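Local coordinates for protein rhomboid protease GlpG (Haemophilus influenzae, PDB 2NR9) that probably cleaves transmembrane segments of membrane proteins within the lipid bilayer, as a rhomboid serine protease with a serine-histidine catalytic dyad, at residues Lys10-Leu15 and Met79-Phe84; Ser55-His60 and Val95-Thr100. The protein carries 2 engineered substitutions. All coordinates share one frame; numbering follows the deposited sequence.

Contact 1 (Lys10-Leu15 and Met79-Phe84); sequences KITLIL and MIERTF
The carboxylate of Glu-81 turns its two oxygens to the first turn of helix 10-27, where Ile-11 and Thr-12 donate to them. Backbone N of Ile-11 gives a hydrogen bond to OE2 of Glu-81 at 2.9 Å, meeting that oxygen's syn lone pair. N of Thr-12 donates to OE1 of Glu-81 at 2.8 Å, also on the syn side but 17° out of the carboxylate plane. The same OE1 accepts OG1 of Thr-12 at 2.7 Å, almost in line with its C-O bond. Two N-H groups and a hydroxyl thus fix the rotation of the carboxylate, while Ser-86 OG adds a hydrogen bond to OE2. With CG anti to the backbone N (chi1 -179°) and the chain extended beyond it, Glu-81 spans the gap between segments 10-15 and 79-84, whose axes come within 9.3 Å. OG1 of Thr-12 sits beside its own backbone N, facing the same acceptor. CB of Ile-11 touches OE2 of Glu-81 at 3.4 Å. The positive helix end probably stabilises a charged carboxylate here. A glutamate bound to the N-terminal turn of a nearly antiparallel neighbour joins helix 10-27 to helix 63-84, the first two predicted transmembrane helices of the rhomboid fold.

Contact 2 (Ser55-His60 and Val95-Thr100); sequences SHTLVH and VASAIT
Hydrogen bonding across the contact rests on His-56, whose ring edge meets the backbone of Ser-97. NE2 of His-56 donates to O of Ser-97 at 3.1 Å; the acceptor lies in the ring plane, but the N-H...O angle of 125° makes this a weak bond. The same nitrogen has a second weak bond to O of Tyr-53. The ring reaches helix 86-108 from a chi1 of 56°, with CG between the backbone N and the carbonyl carbon. Van der Waals packing is carried by Thr-57: its methyl CG2 lies 3.3 Å from OG of Ser-97 and 3.6 Å from CB of Ser-97. The hydroxyls of these two residues are held elsewhere, OG1 of Thr-57 by Tyr-93 OH and Ile-54 O, OG of Ser-97 by Tyr-93 O. Backbone hydrogen bonding ties His-56 to Gly-114, the first glycine of the GxSG motif that carries the nucleophile Ser-116, whose side chain is about 8 Å from that of Thr-57. This chemistry implies a buried polar seam in which a single weak hydrogen bond and methyl packing set the 55-60 segment against helix 86-108, with Tyr-93 holding the hydroxyls of both Thr-57 and Ser-97.

Contact 1 is partly buried and lies near the predicted cytoplasmic side, with Lys-10 exposed; contact 2 is closer to the middle of the chain, and all its touching residues are buried. Their centres lie about 17 Å apart and they do not touch. Helix 86-108, which supplies residues 95-100 to contact 2, also flanks contact 1 through Ser-86 and Leu-89, directly after helix 63-84 in the chain. Chemically they part ways: residues 10-15 and 79-84 are joined by one carboxylate gripped by several donors at a helix start, whereas residues 55-60 and 95-100 rely on a weak imidazole bond and methyl packing, nearer the catalytic dyad.

Contact 1 (Lys10-Leu15 and Met79-Phe84)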
loop_
_atom_site.group_PDB
_atom_site.type_symbol
_atom_site.label_atom_id
_atom_site.label_comp_id
_atom_site.label_asym_id
_atom_site.label_seq_id
_atom_site.Cartn_x
_atom_site.Cartn_y
_atom_site.Cartn_z
ATOM N N LYS A 10 1.287 15.429 -3.181
ATOM C CA LYS A 10 0.218 15.479 -4.170
ATOM C C LYS A 10 -0.275 14.082 -4.569
ATOM O O LYS A 10 -1.471 13.869 -4.729
ATOM C CB LYS A 10 0.668 16.269 -5.400
ATOM C CG LYS A 10 0.919 17.745 -5.117
ATOM C CD LYS A 10 1.428 18.474 -6.346
ATOM C CE LYS A 10 1.645 19.958 -6.050
ATOM N NZ LYS A 10 2.113 20.705 -7.251
ATOM N N ILE A 11 0.647 13.138 -4.729
ATOM C CA ILE A 11 0.266 11.770 -5.090
ATOM C C ILE A 11 -0.494 11.095 -3.939
ATOM O O ILE A 11 -1.525 10.461 -4.154
ATOM C CB ILE A 11 1.483 10.923 -5.490
ATOM C CG1 ILE A 11 2.161 11.512 -6.741
ATOM C CG2 ILE A 11 1.062 9.470 -5.755
ATOM C CD1 ILE A 11 1.289 11.485 -8.003
ATOM N N THR A 12 0.027 11.239 -2.720
ATOM C CA THR A 12 -0.635 10.709 -1.525
ATOM C C THR A 12 -2.071 11.211 -1.488
ATOM O O THR A 12 -3.017 10.431 -1.356
ATOM C CB THR A 12 0.065 11.199 -0.233
ATOM O OG1 THR A 12 1.413 10.713 -0.196
ATOM C CG2 THR A 12 -0.676 10.711 0.994
ATOM N N LEU A 13 -2.219 12.526 -1.595
ATOM C CA LEU A 13 -3.522 13.170 -1.584
ATOM C C LEU A 13 -4.435 12.666 -2.691
ATOM O O LEU A 13 -5.592 12.361 -2.443
ATOM C CB LEU A 13 -3.373 14.692 -1.638
ATOM C CG LEU A 13 -2.889 15.303 -0.322
ATOM C CD1 LEU A 13 -2.412 16.727 -0.510
ATOM C CD2 LEU A 13 -3.996 15.231 0.723
ATOM N N ILE A 14 -3.917 12.585 -3.916
ATOM C CA ILE A 14 -4.714 12.088 -5.040
ATOM C C ILE A 14 -5.219 10.660 -4.813
ATOM O O ILE A 14 -6.371 10.343 -5.127
ATOM C CB ILE A 14 -3.940 12.134 -6.375
ATOM C CG1 ILE A 14 -3.814 13.576 -6.876
ATOM C CG2 ILE A 14 -4.653 11.291 -7.423
ATOM C CD1 ILE A 14 -3.111 13.698 -8.220
ATOM N N LEU A 15 -4.349 9.792 -4.298
ATOM C CA LEU A 15 -4.718 8.392 -4.054
ATOM C C LEU A 15 -5.717 8.249 -2.907
ATOM O O LEU A 15 -6.657 7.443 -2.975
ATOM C CB LEU A 15 -3.471 7.534 -3.804
ATOM C CG LEU A 15 -2.581 7.299 -5.026
ATOM C CD1 LEU A 15 -1.273 6.614 -4.634
ATOM C CD2 LEU A 15 -3.326 6.488 -6.088
ATOM N N MET A 79 4.981 10.453 4.282
ATOM C CA MET A 79 6.395 10.499 4.666
ATOM C C MET A 79 7.275 10.169 3.475
ATOM O O MET A 79 8.262 10.853 3.219
ATOM C CB MET A 79 6.703 9.508 5.789
ATOM C CG MET A 79 6.177 9.896 7.143
ATOM S SD MET A 79 6.830 8.793 8.411
ATOM C CE MET A 79 5.880 9.333 9.841
ATOM N N ILE A 80 6.950 9.075 2.788
ATOM C CA ILE A 80 7.717 8.643 1.617
ATOM C C ILE A 80 7.734 9.717 0.542
ATOM O O ILE A 80 8.791 10.072 0.021
ATOM C CB ILE A 80 7.160 7.323 1.012
ATOM C CG1 ILE A 80 7.373 6.161 1.983
ATOM C CG2 ILE A 80 7.835 7.016 -0.322
ATOM C CD1 ILE A 80 6.918 4.818 1.436
ATOM N N GLU A 81 6.563 10.247 0.214
ATOM C CA GLU A 81 6.482 11.279 -0.807
ATOM C C GLU A 81 7.312 12.511 -0.447
ATOM O O GLU A 81 8.084 13.008 -1.265
ATOM C CB GLU A 81 5.036 11.679 -1.074
ATOM C CG GLU A 81 4.907 12.734 -2.151
ATOM C CD GLU A 81 3.532 12.767 -2.755
ATOM O OE1 GLU A 81 2.583 12.323 -2.085
ATOM O OE2 GLU A 81 3.398 13.234 -3.905
ATOM N N ARG A 82 7.160 12.990 0.782
ATOM C CA ARG A 82 7.881 14.181 1.227
ATOM C C ARG A 82 9.372 13.940 1.411
ATOM O O ARG A 82 10.164 14.875 1.372
ATOM C CB ARG A 82 7.273 14.733 2.518
ATOM C CG ARG A 82 5.957 15.462 2.323
ATOM C CD ARG A 82 5.429 16.045 3.637
ATOM N NE ARG A 82 4.887 15.019 4.530
ATOM C CZ ARG A 82 5.556 14.463 5.536
ATOM N NH1 ARG A 82 6.799 14.845 5.804
ATOM N NH2 ARG A 82 4.973 13.540 6.290
ATOM N N THR A 83 9.761 12.682 1.566
ATOM C CA THR A 83 11.157 12.363 1.809
ATOM C C THR A 83 11.928 11.888 0.566
ATOM O O THR A 83 13.075 12.298 0.351
ATOM C CB THR A 83 11.307 11.357 2.961
ATOM O OG1 THR A 83 10.595 11.841 4.108
ATOM C CG2 THR A 83 12.766 11.167 3.318
ATOM N N PHE A 84 11.289 11.076 -0.276
ATOM C CA PHE A 84 11.966 10.529 -1.465
ATOM C C PHE A 84 11.386 10.987 -2.816
ATOM O O PHE A 84 11.915 10.636 -3.871
ATOM C CB PHE A 84 11.987 9.000 -1.418
ATOM C CG PHE A 84 12.457 8.444 -0.113
ATOM C CD1 PHE A 84 11.548 8.010 0.833
ATOM C CD2 PHE A 84 13.809 8.365 0.178
ATOM C CE1 PHE A 84 11.974 7.506 2.039
ATOM C CE2 PHE A 84 14.241 7.869 1.391
ATOM C CZ PHE A 84 13.321 7.426 2.316
#

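Contact 2 (Ser55-His60 and Val95-Thr100)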
loop_
_atom_site.group_PDB
_atom_site.type_symbol
_atom_site.label_atom_id
_atom_site.label_comp_id
_atom_site.label_asym_id
_atom_site.label_seq_id
_atom_site.Cartn_x
_atom_site.Cartn_y
_atom_site.Cartn_z
ATOM N N SER A 55 -6.163 -1.556 -10.047
ATOM C CA SER A 55 -7.426 -0.951 -9.603
ATOM C C SER A 55 -8.079 -1.569 -8.371
ATOM O O SER A 55 -8.809 -0.892 -7.654
ATOM C CB SER A 55 -8.435 -0.853 -10.756
ATOM O OG SER A 55 -8.766 -2.135 -11.281
ATOM N N HIS A 56 -7.842 -2.854 -8.142
ATOM C CA HIS A 56 -8.436 -3.543 -7.000
ATOM C C HIS A 56 -8.127 -2.846 -5.670
ATOM O O HIS A 56 -8.837 -3.041 -4.679
ATOM C CB HIS A 56 -7.961 -4.999 -6.952
ATOM C CG HIS A 56 -6.468 -5.148 -6.930
ATOM N ND1 HIS A 56 -5.740 -5.184 -5.761
ATOM C CD2 HIS A 56 -5.566 -5.245 -7.936
ATOM C CE1 HIS A 56 -4.459 -5.337 -6.045
ATOM N NE2 HIS A 56 -4.325 -5.358 -7.359
ATOM N N THR A 57 -7.094 -2.002 -5.671
ATOM C CA THR A 57 -6.643 -1.318 -4.456
ATOM C C THR A 57 -7.476 -0.089 -4.109
ATOM O O THR A 57 -7.324 0.484 -3.034
ATOM C CB THR A 57 -5.179 -0.856 -4.586
ATOM O OG1 THR A 57 -5.086 0.161 -5.594
ATOM C CG2 THR A 57 -4.275 -2.020 -4.939
ATOM N N LEU A 58 -8.325 0.330 -5.035
ATOM C CA LEU A 58 -9.139 1.528 -4.859
ATOM C C LEU A 58 -10.537 1.247 -4.296
ATOM O O LEU A 58 -11.327 2.173 -4.098
ATOM C CB LEU A 58 -9.262 2.259 -6.196
ATOM C CG LEU A 58 -8.203 3.293 -6.617
ATOM C CD1 LEU A 58 -6.876 3.160 -5.891
ATOM C CD2 LEU A 58 -8.030 3.331 -8.135
ATOM N N VAL A 59 -10.863 -0.028 -4.108
ATOM C CA VAL A 59 -12.167 -0.416 -3.592
ATOM C C VAL A 59 -12.057 -0.923 -2.151
ATOM O O VAL A 59 -11.150 -1.686 -1.819
ATOM C CB VAL A 59 -12.823 -1.514 -4.468
ATOM C CG1 VAL A 59 -14.211 -1.866 -3.935
ATOM C CG2 VAL A 59 -12.910 -1.064 -5.921
ATOM N N HIS A 60 -12.989 -0.497 -1.305
ATOM C CA HIS A 60 -12.998 -0.910 0.087
ATOM C C HIS A 60 -14.337 -1.533 0.484
ATOM O O HIS A 60 -15.366 -1.273 -0.145
ATOM C CB HIS A 60 -12.570 0.244 1.001
ATOM C CG HIS A 60 -11.111 0.570 0.897
ATOM N ND1 HIS A 60 -10.588 1.323 -0.136
ATOM C CD2 HIS A 60 -10.051 0.143 1.624
ATOM C CE1 HIS A 60 -9.272 1.370 -0.021
ATOM N NE2 HIS A 60 -8.920 0.666 1.041
ATOM N N VAL A 95 3.675 -0.889 -8.349
ATOM C CA VAL A 95 4.359 -2.178 -8.204
ATOM C C VAL A 95 3.837 -3.020 -7.044
ATOM O O VAL A 95 3.626 -4.228 -7.190
ATOM C CB VAL A 95 5.890 -1.993 -8.079
ATOM C CG1 VAL A 95 6.556 -3.282 -7.603
ATOM C CG2 VAL A 95 6.485 -1.521 -9.413
ATOM N N ALA A 96 3.668 -2.407 -5.881
ATOM C CA ALA A 96 3.090 -3.132 -4.758
ATOM C C ALA A 96 1.683 -3.615 -5.121
ATOM O O ALA A 96 1.343 -4.772 -4.888
ATOM C CB ALA A 96 3.056 -2.273 -3.520
ATOM N N SER A 97 0.879 -2.738 -5.723
ATOM C CA SER A 97 -0.490 -3.107 -6.121
ATOM C C SER A 97 -0.493 -4.335 -7.035
ATOM O O SER A 97 -1.280 -5.264 -6.846
ATOM C CB SER A 97 -1.188 -1.941 -6.843
ATOM O OG SER A 97 -1.339 -0.809 -5.995
ATOM N N ALA A 98 0.381 -4.322 -8.036
ATOM C CA ALA A 98 0.457 -5.410 -9.001
ATOM C C ALA A 98 0.979 -6.689 -8.384
ATOM O O ALA A 98 0.445 -7.770 -8.640
ATOM C CB ALA A 98 1.320 -5.008 -10.195
ATOM N N ILE A 99 2.041 -6.576 -7.591
ATOM C CA ILE A 99 2.652 -7.750 -6.983
ATOM C C ILE A 99 1.783 -8.410 -5.912
ATOM O O ILE A 99 1.626 -9.637 -5.910
ATOM C CB ILE A 99 4.070 -7.455 -6.444
ATOM C CG1 ILE A 99 5.034 -7.238 -7.622
ATOM C CG2 ILE A 99 4.566 -8.620 -5.576
ATOM C CD1 ILE A 99 6.417 -6.767 -7.208
ATOM N N THR A 100 1.213 -7.602 -5.012
ATOM C CA THR A 100 0.354 -8.135 -3.943
ATOM C C THR A 100 -0.911 -8.785 -4.506
ATOM O O THR A 100 -1.364 -9.816 -4.006
ATOM C CB THR A 100 -0.030 -7.061 -2.904
ATOM O OG1 THR A 100 -0.735 -5.988 -3.547
ATOM C CG2 THR A 100 1.222 -6.515 -2.208
#